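Local coordinates for protein aeromonas extracellular serine protease (Aeromonas sobria, PDB 3WQB) that cleaves peptide bonds after paired basic residues, one of them a lysine, as a calcium-binding, secreted kexin- and furin-like serine protease acting on host plasma proteins, at residues P237-L246 and L503-V511; R371-V381 and D392-E400. The protein carries 1 engineered substitution. All coordinates share one frame; numbering follows the deposited sequence.

Interaction 1 of 2, residues P237-L246 and L503-V511; sequences PKLPFENSNL and LLSPFNSLV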
loop_
_atom_site.group_PDB
_atom_site.type_symbol
_atom_site.label_atom_id
_atom_site.label_comp_id
_atom_site.label_asym_id
_atom_site.label_seq_id
_atom_site.Cartn_x
_atom_site.Cartn_y
_atom_site.Cartn_z
ATOM N N PRO A 237 -3.280 3.243 24.042
ATOM C CA PRO A 237 -2.057 2.535 23.681
ATOM C C PRO A 237 -1.560 2.954 22.304
ATOM O O PRO A 237 -2.360 3.340 21.442
ATOM C CB PRO A 237 -2.489 1.070 23.672
ATOM C CG PRO A 237 -3.704 1.018 24.509
ATOM C CD PRO A 237 -4.392 2.320 24.321
ATOM N N LYS A 238 -0.250 2.866 22.105
ATOM C CA LYS A 238 0.380 3.335 20.871
ATOM C C LYS A 238 0.258 2.305 19.738
ATOM O O LYS A 238 1.247 1.792 19.209
ATOM C CB LYS A 238 1.833 3.734 21.130
ATOM C CG LYS A 238 1.964 4.911 22.096
ATOM C CD LYS A 238 3.416 5.172 22.468
ATOM C CE LYS A 238 3.547 6.355 23.427
ATOM N NZ LYS A 238 3.300 7.657 22.761
ATOM N N LEU A 239 -0.987 2.016 19.381
ATOM C CA LEU A 239 -1.328 1.163 18.248
ATOM C C LEU A 239 -1.637 2.038 17.044
ATOM O O LEU A 239 -2.147 3.143 17.203
ATOM C CB LEU A 239 -2.559 0.332 18.597
ATOM C CG LEU A 239 -2.343 -0.697 19.714
ATOM C CD1 LEU A 239 -3.642 -1.348 20.119
ATOM C CD2 LEU A 239 -1.346 -1.757 19.285
ATOM N N PRO A 240 -1.351 1.546 15.829
ATOM C CA PRO A 240 -1.638 2.373 14.660
ATOM C C PRO A 240 -3.127 2.667 14.530
ATOM O O PRO A 240 -3.969 1.801 14.789
ATOM C CB PRO A 240 -1.172 1.488 13.495
ATOM C CG PRO A 240 -1.300 0.089 14.028
ATOM C CD PRO A 240 -0.839 0.215 15.451
ATOM N N PHE A 241 -3.456 3.884 14.121
ATOM C CA PHE A 241 -4.838 4.187 13.803
ATOM C C PHE A 241 -5.198 3.434 12.514
ATOM O O PHE A 241 -6.218 2.748 12.439
ATOM C CB PHE A 241 -5.012 5.707 13.683
ATOM C CG PHE A 241 -6.449 6.184 13.712
ATOM C CD1 PHE A 241 -7.403 5.593 14.543
ATOM C CD2 PHE A 241 -6.836 7.268 12.927
ATOM C CE1 PHE A 241 -8.719 6.075 14.576
ATOM C CE2 PHE A 241 -8.146 7.750 12.954
ATOM C CZ PHE A 241 -9.085 7.156 13.787
ATOM N N GLU A 242 -4.343 3.551 11.505
ATOM C CA GLU A 242 -4.482 2.769 10.285
ATOM C C GLU A 242 -3.580 1.545 10.307
ATOM O O GLU A 242 -2.368 1.643 10.131
ATOM C CB GLU A 242 -4.163 3.641 9.082
ATOM C CG GLU A 242 -4.348 2.972 7.749
ATOM C CD GLU A 242 -4.278 3.968 6.644
ATOM O OE1 GLU A 242 -5.347 4.505 6.282
ATOM O OE2 GLU A 242 -3.159 4.241 6.165
ATOM N N ASN A 243 -4.183 0.391 10.557
ATOM C CA ASN A 243 -3.521 -0.860 10.286
ATOM C C ASN A 243 -3.507 -1.033 8.772
ATOM O O ASN A 243 -4.499 -0.735 8.105
ATOM C CB ASN A 243 -4.277 -1.990 10.969
ATOM C CG ASN A 243 -3.583 -3.314 10.839
ATOM O OD1 ASN A 243 -3.531 -3.890 9.753
ATOM N ND2 ASN A 243 -3.063 -3.824 11.947
ATOM N N SER A 244 -2.374 -1.475 8.226
ATOM C CA SER A 244 -2.214 -1.626 6.778
ATOM C C SER A 244 -3.070 -2.708 6.101
ATOM O O SER A 244 -3.110 -2.785 4.866
ATOM C CB SER A 244 -0.732 -1.805 6.443
ATOM O OG SER A 244 -0.160 -2.878 7.160
ATOM N N ASN A 245 -3.740 -3.539 6.900
ATOM C CA ASN A 245 -4.728 -4.486 6.370
ATOM C C ASN A 245 -6.112 -3.862 6.133
ATOM O O ASN A 245 -6.997 -4.519 5.588
ATOM C CB ASN A 245 -4.863 -5.720 7.280
ATOM C CG ASN A 245 -3.980 -6.888 6.848
ATOM O OD1 ASN A 245 -3.795 -7.135 5.665
ATOM N ND2 ASN A 245 -3.478 -7.646 7.821
ATOM N N LEU A 246 -6.323 -2.605 6.537
ATOM C CA LEU A 246 -7.649 -2.003 6.342
ATOM C C LEU A 246 -7.991 -1.718 4.881
ATOM O O LEU A 246 -9.135 -1.895 4.469
ATOM C CB LEU A 246 -7.844 -0.744 7.183
ATOM C CG LEU A 246 -7.853 -0.917 8.698
ATOM C CD1 LEU A 246 -7.981 0.445 9.377
ATOM C CD2 LEU A 246 -8.960 -1.870 9.146
ATOM N N LEU A 503 -3.544 -9.972 12.814
ATOM C CA LEU A 503 -4.039 -9.553 11.493
ATOM C C LEU A 503 -4.676 -8.178 11.554
ATOM O O LEU A 503 -4.536 -7.373 10.632
ATOM C CB LEU A 503 -5.073 -10.540 10.955
ATOM C CG LEU A 503 -4.635 -11.993 10.832
ATOM C CD1 LEU A 503 -5.789 -12.812 10.297
ATOM C CD2 LEU A 503 -3.414 -12.121 9.935
ATOM N N LEU A 504 -5.371 -7.907 12.647
ATOM C CA LEU A 504 -5.947 -6.596 12.871
ATOM C C LEU A 504 -5.764 -6.213 14.328
ATOM O O LEU A 504 -6.267 -6.873 15.234
ATOM C CB LEU A 504 -7.424 -6.553 12.459
ATOM C CG LEU A 504 -8.120 -5.183 12.526
ATOM C CD1 LEU A 504 -7.410 -4.138 11.641
ATOM C CD2 LEU A 504 -9.600 -5.313 12.167
ATOM N N SER A 505 -4.988 -5.159 14.527
ATOM C CA SER A 505 -4.766 -4.587 15.833
ATOM C C SER A 505 -5.971 -3.724 16.210
ATOM O O SER A 505 -6.607 -3.127 15.343
ATOM C CB SER A 505 -3.470 -3.776 15.810
ATOM O OG SER A 505 -3.445 -2.857 14.724
ATOM N N PRO A 506 -6.302 -3.662 17.509
ATOM C CA PRO A 506 -7.479 -2.900 17.929
ATOM C C PRO A 506 -7.238 -1.387 17.933
ATOM O O PRO A 506 -6.094 -0.926 17.801
ATOM C CB PRO A 506 -7.747 -3.423 19.347
ATOM C CG PRO A 506 -6.403 -3.858 19.839
ATOM C CD PRO A 506 -5.672 -4.385 18.632
ATOM N N PHE A 507 -8.318 -0.626 18.075
ATOM C CA PHE A 507 -8.262 0.844 18.185
ATOM C C PHE A 507 -7.803 1.461 16.873
ATOM O O PHE A 507 -7.212 2.540 16.820
ATOM C CB PHE A 507 -7.420 1.317 19.387
ATOM C CG PHE A 507 -7.723 0.570 20.662
ATOM C CD1 PHE A 507 -9.027 0.170 20.970
ATOM C CD2 PHE A 507 -6.705 0.263 21.554
ATOM C CE1 PHE A 507 -9.297 -0.536 22.144
ATOM C CE2 PHE A 507 -6.969 -0.442 22.728
ATOM C CZ PHE A 507 -8.265 -0.834 23.024
ATOM N N ASN A 508 -8.107 0.738 15.805
ATOM C CA ASN A 508 -7.893 1.208 14.450
ATOM C C ASN A 508 -8.965 2.209 14.024
ATOM O O ASN A 508 -9.798 2.632 14.840
ATOM C CB ASN A 508 -7.877 0.011 13.516
ATOM C CG ASN A 508 -9.125 -0.816 13.654
ATOM O OD1 ASN A 508 -10.216 -0.371 13.292
ATOM N ND2 ASN A 508 -8.979 -2.021 14.213
ATOM N N SER A 509 -8.913 2.610 12.760
ATOM C CA SER A 509 -9.751 3.686 12.247
ATOM C C SER A 509 -11.149 3.272 11.786
ATOM O O SER A 509 -11.851 4.081 11.181
ATOM C CB SER A 509 -9.020 4.433 11.124
ATOM O OG SER A 509 -8.941 3.635 9.955
ATOM N N LEU A 510 -11.559 2.034 12.069
ATOM C CA LEU A 510 -12.917 1.594 11.714
ATOM C C LEU A 510 -13.980 2.168 12.647
ATOM O O LEU A 510 -14.778 1.436 13.236
ATOM C CB LEU A 510 -13.011 0.063 11.647
ATOM C CG LEU A 510 -12.139 -0.609 10.588
ATOM C CD1 LEU A 510 -12.261 -2.118 10.690
ATOM C CD2 LEU A 510 -12.517 -0.120 9.192
ATOM N N VAL A 511 -14.006 3.492 12.727
ATOM C CA VAL A 511 -14.903 4.221 13.632
ATOM C C VAL A 511 -16.216 4.650 12.955
ATOM O O VAL A 511 -16.995 5.424 13.525
ATOM C CB VAL A 511 -14.182 5.457 14.232
ATOM C CG1 VAL A 511 -12.964 5.034 15.058
ATOM C CG2 VAL A 511 -13.784 6.452 13.123
HETATM O O HOH W 1 -4.835 3.528 17.917
HETATM O O HOH W 2 -4.532 -0.643 15.533
HETATM O O HOH W 3 -1.924 -6.439 11.297
#
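The backbones of 237-246 and 503-511, both largely without regular structure, come closest at Phe241 and Asn508, whose CA atoms lie 4.3 Å apart. Ser509 sets its CB almost exactly over the centre of the Phe241 ring, 3.7 Å from the centroid, a CH-pi contact, while Phe507 O lies at the edge of that ring. The Ser509 hydroxyl is held by Val182 O. Asn243 and Asn245 reach the other segment through their amides: Asn243 ND2 donates to Ser505 OG (3.0 Å, 162°), and Asn245 ND2 meets a lone pair of Leu503 O at 3.0 Å. Asn243 OD1 turns back to accept from Asn245 N, an Asx turn that fixes the rotation of the amide. The contact is an interdomain one, joining the subtilisin domain to the P-domain, the pairing characteristic of kexin- and furin-like proteases. Leu246 CD2 packs against both Leu504 CD1 and Leu510 CD1, 3.7 Å from each. At the other end, Leu239 CD1 fits against Pro506 CG and Phe507 CD2. A water links Pro240 O, Ser505 OG and Pro506 O, and a second one bridges Leu239 O and Phe507 O.

Interaction 2 of 2, residues R371-V381 and D392-E400; sequences RVDAKHQPVMV and DVKGLEGWE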
loop_
_atom_site.group_PDB
_atom_site.type_symbol
_atom_site.label_atom_id
_atom_site.label_comp_id
_atom_site.label_asym_id
_atom_site.label_seq_id
_atom_site.Cartn_x
_atom_site.Cartn_y
_atom_site.Cartn_z
ATOM N N ARG A 371 17.439 -6.257 10.347
ATOM C CA ARG A 371 16.564 -6.191 11.517
ATOM C C ARG A 371 16.807 -4.901 12.314
ATOM O O ARG A 371 17.382 -4.910 13.407
ATOM C CB ARG A 371 16.745 -7.447 12.379
ATOM C CG ARG A 371 15.636 -7.666 13.419
ATOM C CD ARG A 371 15.527 -9.113 13.927
ATOM N NE ARG A 371 16.819 -9.779 14.122
ATOM C CZ ARG A 371 17.407 -9.994 15.297
ATOM N NH1 ARG A 371 16.831 -9.611 16.430
ATOM N NH2 ARG A 371 18.585 -10.603 15.337
ATOM N N VAL A 372 16.372 -3.781 11.744
ATOM C CA VAL A 372 16.504 -2.484 12.398
ATOM C C VAL A 372 15.616 -2.420 13.632
ATOM O O VAL A 372 14.628 -3.161 13.743
ATOM C CB VAL A 372 16.121 -1.339 11.444
ATOM C CG1 VAL A 372 17.187 -1.154 10.376
ATOM C CG2 VAL A 372 14.740 -1.582 10.831
ATOM N N ASP A 373 15.961 -1.540 14.571
ATOM C CA ASP A 373 15.131 -1.289 15.740
ATOM C C ASP A 373 14.805 -2.617 16.428
ATOM O O ASP A 373 13.645 -2.918 16.735
ATOM C CB ASP A 373 13.857 -0.548 15.322
ATOM C CG ASP A 373 13.102 0.054 16.494
ATOM O OD1 ASP A 373 13.654 0.151 17.610
ATOM O OD2 ASP A 373 11.935 0.439 16.281
ATOM N N ALA A 374 15.853 -3.390 16.700
ATOM C CA ALA A 374 15.708 -4.799 17.064
ATOM C C ALA A 374 14.989 -5.023 18.382
ATOM O O ALA A 374 14.421 -6.090 18.607
ATOM C CB ALA A 374 17.078 -5.465 17.109
ATOM N N LYS A 375 15.017 -4.024 19.253
ATOM C CA LYS A 375 14.495 -4.192 20.601
ATOM C C LYS A 375 13.139 -3.530 20.816
ATOM O O LYS A 375 12.640 -3.519 21.936
ATOM C CB LYS A 375 15.490 -3.654 21.637
ATOM C CG LYS A 375 16.889 -4.252 21.582
ATOM C CD LYS A 375 17.892 -3.313 22.262
ATOM C CE LYS A 375 18.172 -2.051 21.434
ATOM N NZ LYS A 375 19.079 -1.108 22.137
ATOM N N HIS A 376 12.533 -2.959 19.774
ATOM C CA HIS A 376 11.269 -2.250 19.998
ATOM C C HIS A 376 10.234 -3.190 20.617
ATOM O O HIS A 376 10.148 -4.364 20.264
ATOM C CB HIS A 376 10.765 -1.520 18.742
ATOM C CG HIS A 376 10.125 -2.405 17.715
ATOM N ND1 HIS A 376 10.853 -3.150 16.811
ATOM C CD2 HIS A 376 8.821 -2.633 17.425
ATOM C CE1 HIS A 376 10.026 -3.817 16.023
ATOM N NE2 HIS A 376 8.786 -3.515 16.370
ATOM N N GLN A 377 9.470 -2.660 21.555
ATOM C CA GLN A 377 8.625 -3.481 22.409
ATOM C C GLN A 377 7.266 -3.724 21.786
ATOM O O GLN A 377 6.770 -2.880 21.038
ATOM C CB GLN A 377 8.425 -2.782 23.762
ATOM C CG GLN A 377 9.690 -2.642 24.609
ATOM C CD GLN A 377 10.189 -3.960 25.179
ATOM O OE1 GLN A 377 9.409 -4.883 25.440
ATOM N NE2 GLN A 377 11.500 -4.057 25.372
ATOM N N PRO A 378 6.644 -4.872 22.106
ATOM C CA PRO A 378 5.238 -5.026 21.722
ATOM C C PRO A 378 4.378 -3.968 22.425
ATOM O O PRO A 378 4.753 -3.455 23.485
ATOM C CB PRO A 378 4.882 -6.433 22.225
ATOM C CG PRO A 378 5.861 -6.702 23.299
ATOM C CD PRO A 378 7.124 -6.007 22.915
ATOM N N VAL A 379 3.232 -3.656 21.835
ATOM C CA VAL A 379 2.299 -2.721 22.437
ATOM C C VAL A 379 1.166 -3.507 23.080
ATOM O O VAL A 379 0.474 -4.283 22.415
ATOM C CB VAL A 379 1.740 -1.732 21.400
ATOM C CG1 VAL A 379 0.775 -0.760 22.070
ATOM C CG2 VAL A 379 2.878 -0.984 20.707
ATOM N N MET A 380 0.980 -3.304 24.380
ATOM C CA MET A 380 0.008 -4.060 25.154
ATOM C C MET A 380 -1.290 -3.286 25.333
ATOM O O MET A 380 -1.307 -2.057 25.325
ATOM C CB MET A 380 0.591 -4.416 26.525
ATOM C CG MET A 380 1.953 -5.089 26.472
ATOM S SD MET A 380 1.982 -6.606 25.491
ATOM C CE MET A 380 1.071 -7.700 26.580
ATOM N N VAL A 381 -2.376 -4.034 25.482
ATOM C CA VAL A 381 -3.692 -3.476 25.745
ATOM C C VAL A 381 -4.178 -4.048 27.061
ATOM O O VAL A 381 -4.181 -5.268 27.249
ATOM C CB VAL A 381 -4.696 -3.845 24.627
ATOM C CG1 VAL A 381 -6.108 -3.370 24.968
ATOM C CG2 VAL A 381 -4.243 -3.273 23.283
ATOM N N ASP A 392 -3.693 -8.265 30.231
ATOM C CA ASP A 392 -2.730 -7.488 29.469
ATOM C C ASP A 392 -2.414 -8.301 28.233
ATOM O O ASP A 392 -1.724 -9.324 28.307
ATOM C CB ASP A 392 -1.455 -7.268 30.283
ATOM C CG ASP A 392 -1.730 -6.738 31.669
ATOM O OD1 ASP A 392 -2.457 -5.731 31.788
ATOM O OD2 ASP A 392 -1.213 -7.331 32.639
ATOM N N VAL A 393 -2.943 -7.866 27.096
ATOM C CA VAL A 393 -2.775 -8.636 25.864
ATOM C C VAL A 393 -1.996 -7.864 24.821
ATOM O O VAL A 393 -2.077 -6.646 24.750
ATOM C CB VAL A 393 -4.128 -9.111 25.276
ATOM C CG1 VAL A 393 -4.871 -10.000 26.285
ATOM C CG2 VAL A 393 -4.987 -7.943 24.833
ATOM N N LYS A 394 -1.229 -8.587 24.016
ATOM C CA LYS A 394 -0.449 -7.982 22.950
ATOM C C LYS A 394 -1.381 -7.483 21.837
ATOM O O LYS A 394 -2.175 -8.255 21.292
ATOM C CB LYS A 394 0.556 -9.006 22.432
ATOM C CG LYS A 394 1.530 -8.504 21.392
ATOM C CD LYS A 394 2.728 -9.446 21.286
ATOM C CE LYS A 394 2.318 -10.854 20.893
ATOM N NZ LYS A 394 3.455 -11.796 21.028
ATOM N N GLY A 395 -1.286 -6.187 21.540
ATOM C CA GLY A 395 -2.078 -5.540 20.487
ATOM C C GLY A 395 -1.290 -5.353 19.201
ATOM O O GLY A 395 -1.872 -5.242 18.113
ATOM N N LEU A 396 0.036 -5.286 19.336
ATOM C CA LEU A 396 0.955 -5.218 18.196
ATOM C C LEU A 396 2.287 -5.800 18.628
ATOM O O LEU A 396 2.800 -5.461 19.672
ATOM C CB LEU A 396 1.150 -3.782 17.703
ATOM C CG LEU A 396 1.915 -3.633 16.379
ATOM C CD1 LEU A 396 1.024 -3.983 15.207
ATOM C CD2 LEU A 396 2.485 -2.225 16.220
ATOM N N GLU A 397 2.847 -6.683 17.809
ATOM C CA GLU A 397 4.109 -7.326 18.140
ATOM C C GLU A 397 5.304 -6.412 17.915
ATOM O O GLU A 397 5.224 -5.416 17.180
ATOM C CB GLU A 397 4.311 -8.595 17.295
ATOM C CG GLU A 397 3.127 -9.554 17.321
ATOM C CD GLU A 397 2.167 -9.387 16.147
ATOM O OE1 GLU A 397 1.868 -8.241 15.730
ATOM O OE2 GLU A 397 1.696 -10.428 15.644
ATOM N N GLY A 398 6.408 -6.764 18.568
ATOM C CA GLY A 398 7.723 -6.284 18.175
ATOM C C GLY A 398 8.292 -7.306 17.203
ATOM O O GLY A 398 7.542 -7.989 16.502
ATOM N N TRP A 399 9.616 -7.439 17.160
ATOM C CA TRP A 399 10.247 -8.477 16.340
ATOM C C TRP A 399 10.026 -9.860 16.922
ATOM O O TRP A 399 10.239 -10.083 18.119
ATOM C CB TRP A 399 11.749 -8.241 16.245
ATOM C CG TRP A 399 12.136 -7.159 15.298
ATOM C CD1 TRP A 399 12.544 -5.899 15.619
ATOM C CD2 TRP A 399 12.141 -7.239 13.867
ATOM N NE1 TRP A 399 12.818 -5.188 14.478
ATOM C CE2 TRP A 399 12.582 -5.987 13.387
ATOM C CE3 TRP A 399 11.840 -8.254 12.943
ATOM C CZ2 TRP A 399 12.719 -5.714 12.027
ATOM C CZ3 TRP A 399 11.980 -7.983 11.591
ATOM C CH2 TRP A 399 12.418 -6.717 11.143
ATOM N N GLU A 400 9.630 -10.784 16.052
ATOM C CA GLU A 400 9.471 -12.197 16.407
ATOM C C GLU A 400 10.031 -13.086 15.303
ATOM O O GLU A 400 10.039 -12.713 14.121
ATOM C CB GLU A 400 8.001 -12.538 16.674
ATOM C CG GLU A 400 7.425 -11.731 17.841
ATOM C CD GLU A 400 5.963 -11.997 18.118
ATOM O OE1 GLU A 400 5.374 -12.845 17.429
ATOM O OE2 GLU A 400 5.401 -11.364 19.038
HETATM O O HOH W 4 11.523 -6.290 18.937
HETATM O O HOH W 5 6.459 -4.178 14.999
HETATM O O HOH W 6 5.413 -2.817 18.594
#
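Trp399 lays its indole against residues 371-376, which include the turn from Asp373 to His376. Its CB lies near Ala374 O. With CG anti to the carbonyl carbon (chi1 -77°), the ring is directed at the opposing segment. CD1 then comes 3.3 Å from His376 CE1, the imidazole and the five-membered ring of the indole meeting obliquely, planes at 75°. NE1 donates to Val372 O at 2.8 Å, a bent bond (140°) whose acceptor is tilted from the indole plane. Farther out, the six-membered ring carries Arg371 CG over one face, 3.5 Å from its centroid, a CH-pi contact; CZ2 lies near Val372 O and CH2, at the far end, near Arg371 CG. The guanidinium group itself makes a cation-pi interaction with Trp407. His376 is held by ND1, which donates nearly straight to Asp373 O in the plane of the imidazole, and a water joins its NE2 to Glu397 O.

Beyond Pro378 the segments pair as an antiparallel beta hairpin. Val379 O accepts from both Gly395 N (2.7 Å) and Leu396 N (3.3 Å), a classic beta bulge, and Val381 and Val393 form a hydrogen-bonded pair with bonds in both directions. Met380, bent at chi2 and chi3, folds its CE back over the neighbouring strand to 3.5 Å from Val393 C. Lys394 packs CD against Pro378 CB before NZ forms a salt bridge with Glu400 OE2, while Glu400 OE1 is paired with Lys537.

The two-stranded sheet of 379-384 and 390-396 comes after helix 358-368 in the chain. Val379 and Leu396 rest on Leu239 of the loop between strands 228-233 and 255-261, and Glu397 reaches Ile502 N at the end of strand 500-502.

How the interactions relate
The centres of interactions 1 and 2 are 15 Å apart, on the same side of the chain's centre, and the two touch directly. Leu239 takes part in both: its CD2 lies 3.6 Å from Gly395 C, and strand 379-384 also packs on Pro237 and Phe507. Ser505 CB meets Gly395 O at 3.2 Å. Along the chain 237-246 comes first, then both segments of interaction 2, and 503-511 last, so the short-range hairpin is enclosed by the long-range contact. Together they place the hairpin at the seam between subtilisin domain and P-domain, touching both, with Phe507 and Val381 both near Ala555 of the third calcium site.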